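1H-3-hydroxy-4-oxoquinoline 2,4-dioxygenase (Pseudomonas putida, PDB 3IBT) catalyses the cofactor-independent, oxygen-dependent ring cleavage of 3-hydroxy-1H-quinolin-4-one to N-formylanthranilate and carbon monoxide on an alpha/beta-hydrolase fold. Local coordinates at residues A[21-26]-A[84-89]; A[10-15]-A[52-57]; A[71-76]-A[98-103]. All blocks are in the same frame, centred on the assembly; numbering follows the deposited sequence.

How the interactions relate
The three contacts lie 14 to 16 Å apart, centre to centre, in the N-terminal half of the alpha/beta-hydrolase fold. Interactions 1 and 2 reach the same mixed sheet, whose strands 9-16, 49-53, 23-27 and 89-94 run side by side in that order; interaction 3 packs helices 70-83 and 97-107 against each other. Along the chain, interaction 1 alternates with both others, whereas interaction 2 closes before interaction 3 opens. Lys84 with Glu15 ties interaction 1 to interaction 2, and Arg56 with Asp76 ties interaction 2 to interaction 3. Strand 49-53, helix 70-83 and strand 89-94 form a beta-alpha-beta crossover that passes over strand 23-27, so helix 70-83, one side of interaction 3, also packs on Phe25 of interaction 1 and Tyr13 of interaction 2.

Interaction 1: A[21-26]-A[84-89]; sequences APTLFL and KGIRDF
Phe25 and Phe89 bring their rings together where strand 23-27 meets the loop entering strand 89-94. The apolar part is led by this pair: Phe25 CD1 is 3.5 Å from Phe89 CD1, with the ring centroids 5.5 Å apart and the planes at 81°. Phe89 CD1 lies at the edge of the Phe25 ring, near its plane. Phe89 is put there by a chi1 of 79°, which sets CG between its backbone N and carbonyl carbon. Ile86 reaches Phe25 from the opposite direction, its CD1 4.1 Å from Phe25 CZ, while its other branch, CG2, stands 4.2 Å from Thr23 OG1. Leu77, Phe80 and Ile81 of helix 70-83 also pack on Phe25.

The backbone contributes a CA-H...O contact, with Phe89 CA 3.3 Å from Thr23 O. Farther on, Thr23 and Phe25 both form backbone hydrogen bonds with Gln90, which join the two parallel strands. Thr23 CB packs 3.8 Å from Asp88 O, and its OG1 is hydrogen-bonded to His49 ND1. Gly85, with positive phi, ends helix 70-83 in a Schellman motif, from which the chain runs back to the sheet.

No hydrogen bond spans the two segments themselves, which implies that they meet through packing of Thr23, Phe25, Ile86 and Phe89, while the backbone bonds of the sheet begin at Gln90.

Interaction 2: A[10-15]-A[52-57]; sequences LMTYSE and CPDWRG
Thr12 donates its OG1 hydrogen to Asp54 OD2 at 2.7 Å, meeting the oxygen on the anti side and 22° out of the carboxylate plane. Asp54 reaches back with CG beside its own backbone N, chi1 -44°, which swings the carboxylate over to Thr12. Its amide adds a weak bond, Asp54 N to Thr12 O, 3.1 Å and bent to 124°.

Beyond this polar end the chains become regular antiparallel strands. Ser14 and Cys52 are a hydrogen-bonded pair, with Ser14 N to Cys52 O and Cys52 N to Ser14 O both 3.0 Å; Ser14 OG also lies 3.4 Å from Cys52 CB. Tyr13 and Pro53 form the adjoining non-hydrogen-bonded pair, their CB atoms 4.2 Å apart on the other face. The Tyr13 ring then leads away from Pro53, to meet Phe80 of helix 70-83 edge-to-face.

Where strand 49-53 has ended, Met11, a selenomethionine, bends at its last torsion and sets CE at the edge of the Trp55 ring, 3.9 Å from CE3. Second-shell bonds fix the residues around it: Trp55 NE1 bonds to Ser28 O, and Arg56 NH2 forms a salt bridge with Asp76. The Trp55 side chain is about 6 Å from that of Trp30, a probable substrate-binding residue.

Asp54 OD1 also lies close to the carboxylate of Asp33, so the two like charges would tend to raise the proton affinity of the pair, whereas the Thr12 hydroxyl would partly offset this at Asp54 by stabilising its negative charge.

Interaction 3: A[71-76]-A[98-103]; sequences QTLAQD and CWVNID
Val100 faces helix 70-83 with both methyls, and its chi1 of 180° decides which goes where. CG1, anti to the backbone N, points at the Ala74 backbone and lies 3.6 Å from Ala74 N; CG2 instead meets Leu73 CB at 4.0 Å. One turn further along helix 97-107, Asp103 also extends its CG anti to the backbone N (chi1 -154°), which carries the carboxylate across to the other helix. There OD2 rests 3.4 Å from Ala74 CB and 3.8 Å from Gln71 CG. The Gln71 chain runs at about a right angle to Asp103.

The axes of the two short segments come within 8.8 Å and cross at -60°, with Ala74 and Val100 the residues whose CA atoms are nearest. Trp55 touches both Leu73 and Val100, and Leu73 lies about 4 Å from Trp30, side chain to side chain. Helix 97-107 follows the nucleophile-elbow turn of this fold, which holds Ser95, probably a substrate-binding residue.

Across the segments, Asp103 OD2 meets carbon atoms rather than a donor, and OD1 makes a long, weak ion pair with Arg198; the helices are therefore joined here by van der Waals packing, without a hydrogen bond.

Interaction 1: A[21-26]-A[84-89]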
loop_
_atom_site.group_PDB
_atom_site.type_symbol
_atom_site.label_atom_id
_atom_site.label_comp_id
_atom_site.label_asym_id
_atom_site.label_seq_id
_atom_site.Cartn_x
_atom_site.Cartn_y
_atom_site.Cartn_z
ATOM N N ALA A 21 -8.731 20.627 5.754
ATOM C CA ALA A 21 -9.820 19.681 5.528
ATOM C C ALA A 21 -9.313 18.321 6.049
ATOM O O ALA A 21 -8.123 18.198 6.363
ATOM C CB ALA A 21 -10.186 19.622 4.032
ATOM N N PRO A 22 -10.199 17.308 6.170
ATOM C CA PRO A 22 -9.742 16.042 6.742
ATOM C C PRO A 22 -8.544 15.476 5.978
ATOM O O PRO A 22 -8.625 15.281 4.761
ATOM C CB PRO A 22 -10.959 15.124 6.591
ATOM C CG PRO A 22 -12.118 16.025 6.470
ATOM C CD PRO A 22 -11.627 17.259 5.807
ATOM N N THR A 23 -7.437 15.245 6.683
ATOM C CA THR A 23 -6.193 14.814 6.049
ATOM C C THR A 23 -6.157 13.298 5.857
ATOM O O THR A 23 -6.526 12.528 6.767
ATOM C CB THR A 23 -4.959 15.343 6.790
ATOM O OG1 THR A 23 -5.078 16.769 6.930
ATOM C CG2 THR A 23 -3.680 15.018 6.012
ATOM N N LEU A 24 -5.727 12.907 4.653
ATOM C CA LEU A 24 -5.813 11.546 4.163
ATOM C C LEU A 24 -4.537 11.248 3.423
ATOM O O LEU A 24 -4.212 11.939 2.461
ATOM C CB LEU A 24 -6.964 11.437 3.176
ATOM C CG LEU A 24 -7.701 10.102 3.073
ATOM C CD1 LEU A 24 -8.751 10.172 1.967
ATOM C CD2 LEU A 24 -6.759 8.986 2.795
ATOM N N PHE A 25 -3.809 10.230 3.861
ATOM C CA PHE A 25 -2.561 9.863 3.206
ATOM C C PHE A 25 -2.789 8.752 2.197
ATOM O O PHE A 25 -3.449 7.720 2.517
ATOM C CB PHE A 25 -1.544 9.368 4.231
ATOM C CG PHE A 25 -0.780 10.452 4.910
ATOM C CD1 PHE A 25 -1.207 10.947 6.129
ATOM C CD2 PHE A 25 0.387 10.956 4.338
ATOM C CE1 PHE A 25 -0.479 11.975 6.795
ATOM C CE2 PHE A 25 1.139 11.996 4.975
ATOM C CZ PHE A 25 0.709 12.506 6.210
ATOM N N LEU A 26 -2.247 8.936 0.991
ATOM C CA LEU A 26 -2.270 7.856 0.013
ATOM C C LEU A 26 -0.898 7.210 -0.141
ATOM O O LEU A 26 -0.031 7.793 -0.796
ATOM C CB LEU A 26 -2.831 8.351 -1.325
ATOM C CG LEU A 26 -4.333 8.626 -1.469
ATOM C CD1 LEU A 26 -4.724 8.517 -2.939
ATOM C CD2 LEU A 26 -5.207 7.680 -0.644
ATOM N N LYS A 84 5.200 18.207 9.858
ATOM C CA LYS A 84 4.170 19.104 9.293
ATOM C C LYS A 84 3.068 19.494 10.292
ATOM O O LYS A 84 2.247 20.362 10.006
ATOM C CB LYS A 84 3.547 18.503 8.029
ATOM C CG LYS A 84 4.494 18.443 6.832
ATOM C CD LYS A 84 3.720 18.560 5.540
ATOM C CE LYS A 84 3.145 19.990 5.409
ATOM N NZ LYS A 84 1.868 20.076 4.622
ATOM N N GLY A 85 3.060 18.857 11.462
ATOM C CA GLY A 85 2.134 19.215 12.548
ATOM C C GLY A 85 0.701 18.774 12.299
ATOM O O GLY A 85 -0.200 19.617 12.241
ATOM N N ILE A 86 0.485 17.460 12.176
ATOM C CA ILE A 86 -0.809 16.966 11.787
ATOM C C ILE A 86 -1.373 16.002 12.811
ATOM O O ILE A 86 -1.150 14.804 12.686
ATOM C CB ILE A 86 -0.726 16.213 10.436
ATOM C CG1 ILE A 86 0.304 16.849 9.486
ATOM C CG2 ILE A 86 -2.132 16.069 9.814
ATOM C CD1 ILE A 86 0.538 16.064 8.171
ATOM N N ARG A 87 -2.132 16.488 13.795
ATOM C CA ARG A 87 -2.788 15.581 14.779
ATOM C C ARG A 87 -3.911 14.656 14.214
ATOM O O ARG A 87 -3.935 13.459 14.529
ATOM C CB ARG A 87 -3.240 16.323 16.058
ATOM C CG ARG A 87 -2.244 16.238 17.243
ATOM C CD ARG A 87 -2.359 17.469 18.194
ATOM N NE ARG A 87 -1.521 18.625 17.759
ATOM C CZ ARG A 87 -1.411 19.801 18.415
ATOM N NH1 ARG A 87 -0.626 20.784 17.919
ATOM N NH2 ARG A 87 -2.073 20.019 19.573
ATOM N N ASP A 88 -4.817 15.170 13.378
ATOM C CA ASP A 88 -5.941 14.348 12.864
ATOM C C ASP A 88 -5.721 13.895 11.408
ATOM O O ASP A 88 -5.494 14.720 10.518
ATOM C CB ASP A 88 -7.292 15.079 13.007
ATOM C CG ASP A 88 -7.237 16.263 14.021
ATOM O OD1 ASP A 88 -6.707 16.058 15.145
ATOM O OD2 ASP A 88 -7.732 17.390 13.700
ATOM N N PHE A 89 -5.767 12.585 11.172
ATOM C CA PHE A 89 -5.515 12.037 9.823
ATOM C C PHE A 89 -5.817 10.546 9.675
ATOM O O PHE A 89 -5.893 9.802 10.649
ATOM C CB PHE A 89 -4.069 12.302 9.367
ATOM C CG PHE A 89 -3.071 11.363 9.963
ATOM C CD1 PHE A 89 -2.636 10.245 9.250
ATOM C CD2 PHE A 89 -2.577 11.576 11.243
ATOM C CE1 PHE A 89 -1.712 9.363 9.805
ATOM C CE2 PHE A 89 -1.658 10.707 11.794
ATOM C CZ PHE A 89 -1.225 9.594 11.079
#

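Interaction 2: A[10-15]-A[52-57]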
loop_
_atom_site.group_PDB
_atom_site.type_symbol
_atom_site.label_atom_id
_atom_site.label_comp_id
_atom_site.label_asym_id
_atom_site.label_seq_id
_atom_site.Cartn_x
_atom_site.Cartn_y
_atom_site.Cartn_z
ATOM N N LEU A 10 15.034 11.725 2.549
ATOM C CA LEU A 10 13.924 12.457 2.029
ATOM C C LEU A 10 12.857 11.544 1.418
ATOM O O LEU A 10 13.076 10.344 1.189
ATOM C CB LEU A 10 14.414 13.457 0.995
ATOM C CG LEU A 10 13.281 14.277 0.378
ATOM C CD1 LEU A 10 13.463 15.730 0.678
ATOM C CD2 LEU A 10 13.228 14.029 -1.114
HETATM N N MSE A 11 11.693 12.150 1.186
HETATM C CA MSE A 11 10.673 11.632 0.294
HETATM C C MSE A 11 9.945 12.849 -0.299
HETATM O O MSE A 11 9.424 13.743 0.463
HETATM C CB MSE A 11 9.696 10.764 1.080
HETATM C CG MSE A 11 9.681 11.127 2.568
HETATM SE SE MSE A 11 8.921 9.730 3.749
HETATM C CE MSE A 11 9.734 8.012 3.050
ATOM N N THR A 12 9.939 12.880 -1.664
ATOM C CA THR A 12 9.107 13.852 -2.357
ATOM C C THR A 12 7.633 13.491 -2.110
ATOM O O THR A 12 7.281 12.302 -2.025
ATOM C CB THR A 12 9.427 13.922 -3.876
ATOM O OG1 THR A 12 9.820 12.606 -4.367
ATOM C CG2 THR A 12 10.576 14.991 -4.174
ATOM N N TYR A 13 6.766 14.486 -1.941
ATOM C CA TYR A 13 5.350 14.181 -1.732
ATOM C C TYR A 13 4.444 15.178 -2.424
ATOM O O TYR A 13 4.773 16.361 -2.520
ATOM C CB TYR A 13 5.015 14.058 -0.236
ATOM C CG TYR A 13 4.824 15.371 0.499
ATOM C CD1 TYR A 13 3.566 15.969 0.580
ATOM C CD2 TYR A 13 5.895 16.017 1.128
ATOM C CE1 TYR A 13 3.371 17.189 1.257
ATOM C CE2 TYR A 13 5.703 17.247 1.812
ATOM C CZ TYR A 13 4.438 17.816 1.861
ATOM O OH TYR A 13 4.221 18.987 2.512
ATOM N N SER A 14 3.298 14.696 -2.915
ATOM C CA SER A 14 2.301 15.571 -3.564
ATOM C C SER A 14 1.189 15.915 -2.595
ATOM O O SER A 14 0.872 15.130 -1.676
ATOM C CB SER A 14 1.701 14.950 -4.837
ATOM O OG SER A 14 0.762 13.918 -4.523
ATOM N N GLU A 15 0.613 17.092 -2.807
ATOM C CA GLU A 15 -0.430 17.576 -1.955
ATOM C C GLU A 15 -1.512 18.087 -2.852
ATOM O O GLU A 15 -1.242 18.798 -3.834
ATOM C CB GLU A 15 0.087 18.690 -1.083
ATOM C CG GLU A 15 -0.538 18.705 0.283
ATOM C CD GLU A 15 0.058 19.800 1.151
ATOM O OE1 GLU A 15 0.770 20.700 0.623
ATOM O OE2 GLU A 15 -0.196 19.775 2.374
ATOM N N CYS A 52 0.111 12.302 -1.196
ATOM C CA CYS A 52 0.672 11.065 -1.702
ATOM C C CYS A 52 2.199 11.111 -1.561
ATOM O O CYS A 52 2.869 11.736 -2.389
ATOM C CB CYS A 52 0.279 10.833 -3.155
ATOM S SG CYS A 52 -1.493 10.703 -3.421
ATOM N N PRO A 53 2.767 10.490 -0.495
ATOM C CA PRO A 53 4.245 10.387 -0.361
ATOM C C PRO A 53 5.001 9.323 -1.200
ATOM O O PRO A 53 4.413 8.413 -1.759
ATOM C CB PRO A 53 4.466 10.150 1.142
ATOM C CG PRO A 53 3.117 9.869 1.738
ATOM C CD PRO A 53 2.059 9.923 0.668
ATOM N N ASP A 54 6.314 9.500 -1.304
ATOM C CA ASP A 54 7.183 8.563 -2.025
ATOM C C ASP A 54 8.195 7.985 -1.054
ATOM O O ASP A 54 9.131 8.674 -0.607
ATOM C CB ASP A 54 7.931 9.238 -3.186
ATOM C CG ASP A 54 7.047 10.159 -3.999
ATOM O OD1 ASP A 54 5.796 9.944 -3.957
ATOM O OD2 ASP A 54 7.599 11.076 -4.679
ATOM N N TRP A 55 7.995 6.713 -0.752
ATOM C CA TRP A 55 8.852 5.961 0.133
ATOM C C TRP A 55 10.355 6.232 -0.071
ATOM O O TRP A 55 10.791 6.518 -1.196
ATOM C CB TRP A 55 8.547 4.496 -0.118
ATOM C CG TRP A 55 7.221 4.058 0.381
ATOM C CD1 TRP A 55 6.313 3.248 -0.263
ATOM C CD2 TRP A 55 6.661 4.350 1.658
ATOM N NE1 TRP A 55 5.213 3.031 0.544
ATOM C CE2 TRP A 55 5.407 3.695 1.730
ATOM C CE3 TRP A 55 7.098 5.103 2.755
ATOM C CZ2 TRP A 55 4.584 3.788 2.845
ATOM C CZ3 TRP A 55 6.275 5.193 3.865
ATOM C CH2 TRP A 55 5.031 4.540 3.902
ATOM N N ARG A 56 11.133 6.141 1.010
ATOM C CA ARG A 56 12.591 6.064 0.885
ATOM C C ARG A 56 13.039 5.453 -0.445
ATOM O O ARG A 56 12.607 4.364 -0.797
ATOM C CB ARG A 56 13.181 5.207 2.008
ATOM C CG ARG A 56 13.880 5.988 3.072
ATOM C CD ARG A 56 14.586 5.067 4.119
ATOM N NE ARG A 56 14.414 5.755 5.454
ATOM C CZ ARG A 56 15.299 6.735 5.935
ATOM N NH1 ARG A 56 16.474 7.149 5.203
ATOM N NH2 ARG A 56 14.992 7.295 7.164
ATOM N N GLY A 57 13.893 6.136 -1.191
ATOM C CA GLY A 57 14.475 5.533 -2.388
ATOM C C GLY A 57 13.565 5.549 -3.589
ATOM O O GLY A 57 13.979 5.197 -4.707
#

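Interaction 3: A[71-76]-A[98-103]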
loop_
_atom_site.group_PDB
_atom_site.type_symbol
_atom_site.label_atom_id
_atom_site.label_comp_id
_atom_site.label_asym_id
_atom_site.label_seq_id
_atom_site.Cartn_x
_atom_site.Cartn_y
_atom_site.Cartn_z
ATOM N N GLN A 71 9.936 -1.392 8.953
ATOM C CA GLN A 71 9.719 -0.648 10.212
ATOM C C GLN A 71 10.294 0.769 10.242
ATOM O O GLN A 71 9.750 1.631 10.941
ATOM C CB GLN A 71 10.188 -1.451 11.431
ATOM C CG GLN A 71 9.084 -2.302 12.004
ATOM C CD GLN A 71 9.601 -3.524 12.673
ATOM O OE1 GLN A 71 10.784 -3.877 12.546
ATOM N NE2 GLN A 71 8.724 -4.196 13.410
ATOM N N THR A 72 11.375 1.004 9.496
ATOM C CA THR A 72 11.882 2.372 9.356
ATOM C C THR A 72 10.979 3.187 8.415
ATOM O O THR A 72 10.933 4.412 8.564
ATOM C CB THR A 72 13.371 2.459 8.921
ATOM O OG1 THR A 72 13.476 2.351 7.489
ATOM C CG2 THR A 72 14.205 1.358 9.579
ATOM N N LEU A 73 10.243 2.528 7.483
ATOM C CA LEU A 73 9.356 3.281 6.564
ATOM C C LEU A 73 8.240 3.908 7.355
ATOM O O LEU A 73 7.912 5.077 7.149
ATOM C CB LEU A 73 8.802 2.437 5.436
ATOM C CG LEU A 73 9.776 2.133 4.309
ATOM C CD1 LEU A 73 9.083 1.282 3.235
ATOM C CD2 LEU A 73 10.283 3.369 3.707
ATOM N N ALA A 74 7.680 3.115 8.267
ATOM C CA ALA A 74 6.862 3.585 9.390
ATOM C C ALA A 74 7.452 4.802 10.093
ATOM O O ALA A 74 6.765 5.809 10.342
ATOM C CB ALA A 74 6.744 2.492 10.407
ATOM N N GLN A 75 8.721 4.688 10.455
ATOM C CA GLN A 75 9.375 5.741 11.169
ATOM C C GLN A 75 9.410 7.037 10.339
ATOM O O GLN A 75 9.129 8.124 10.854
ATOM C CB GLN A 75 10.773 5.279 11.562
ATOM C CG GLN A 75 10.750 4.274 12.688
ATOM C CD GLN A 75 10.299 4.927 13.974
ATOM O OE1 GLN A 75 11.112 5.742 14.598
ATOM N NE2 GLN A 75 8.981 4.611 14.373
ATOM N N ASP A 76 9.760 6.889 9.060
ATOM C CA ASP A 76 9.596 7.927 8.048
ATOM C C ASP A 76 8.265 8.682 8.215
ATOM O O ASP A 76 8.239 9.885 8.531
ATOM C CB ASP A 76 9.664 7.293 6.640
ATOM C CG ASP A 76 11.036 6.717 6.319
ATOM O OD1 ASP A 76 12.037 7.053 7.315
ATOM O OD2 ASP A 76 11.141 6.060 5.101
ATOM N N CYS A 98 0.714 -1.801 3.282
ATOM C CA CYS A 98 -0.151 -2.029 4.409
ATOM C C CYS A 98 0.545 -2.438 5.705
ATOM O O CYS A 98 0.186 -1.924 6.786
ATOM C CB CYS A 98 -1.171 -3.071 4.014
ATOM S SG CYS A 98 -2.031 -2.571 2.462
ATOM N N TRP A 99 1.511 -3.362 5.615
ATOM C CA TRP A 99 2.415 -3.634 6.730
ATOM C C TRP A 99 2.840 -2.306 7.418
ATOM O O TRP A 99 2.811 -2.223 8.649
ATOM C CB TRP A 99 3.693 -4.377 6.281
ATOM C CG TRP A 99 3.483 -5.666 5.642
ATOM C CD1 TRP A 99 3.563 -5.946 4.302
ATOM C CD2 TRP A 99 3.149 -6.893 6.302
ATOM N NE1 TRP A 99 3.270 -7.273 4.091
ATOM C CE2 TRP A 99 3.001 -7.877 5.295
ATOM C CE3 TRP A 99 2.910 -7.246 7.644
ATOM C CZ2 TRP A 99 2.652 -9.200 5.584
ATOM C CZ3 TRP A 99 2.555 -8.581 7.936
ATOM C CH2 TRP A 99 2.432 -9.537 6.906
ATOM N N VAL A 100 3.240 -1.288 6.643
ATOM C CA VAL A 100 3.557 0.048 7.211
ATOM C C VAL A 100 2.325 0.732 7.877
ATOM O O VAL A 100 2.376 1.182 9.014
ATOM C CB VAL A 100 4.178 0.991 6.115
ATOM C CG1 VAL A 100 4.509 2.363 6.668
ATOM C CG2 VAL A 100 5.399 0.329 5.436
ATOM N N ASN A 101 1.223 0.789 7.139
ATOM C CA ASN A 101 -0.056 1.264 7.639
ATOM C C ASN A 101 -0.413 0.692 9.031
ATOM O O ASN A 101 -0.611 1.452 10.000
ATOM C CB ASN A 101 -1.132 0.899 6.615
ATOM C CG ASN A 101 -2.464 1.550 6.895
ATOM O OD1 ASN A 101 -2.741 1.993 8.022
ATOM N ND2 ASN A 101 -3.319 1.606 5.868
ATOM N N ILE A 102 -0.461 -0.639 9.137
ATOM C CA ILE A 102 -0.821 -1.259 10.394
ATOM C C ILE A 102 0.191 -0.989 11.499
ATOM O O ILE A 102 -0.168 -0.874 12.674
ATOM C CB ILE A 102 -1.098 -2.749 10.210
ATOM C CG1 ILE A 102 -2.263 -2.883 9.254
ATOM C CG2 ILE A 102 -1.514 -3.416 11.508
ATOM C CD1 ILE A 102 -3.493 -2.168 9.713
ATOM N N ASP A 103 1.456 -0.861 11.127
ATOM C CA ASP A 103 2.482 -0.532 12.114
ATOM C C ASP A 103 2.152 0.807 12.782
ATOM O O ASP A 103 2.316 0.988 13.997
ATOM C CB ASP A 103 3.872 -0.469 11.477
ATOM C CG ASP A 103 4.992 -0.759 12.489
ATOM O OD1 ASP A 103 4.845 -1.726 13.275
ATOM O OD2 ASP A 103 6.026 -0.046 12.513
#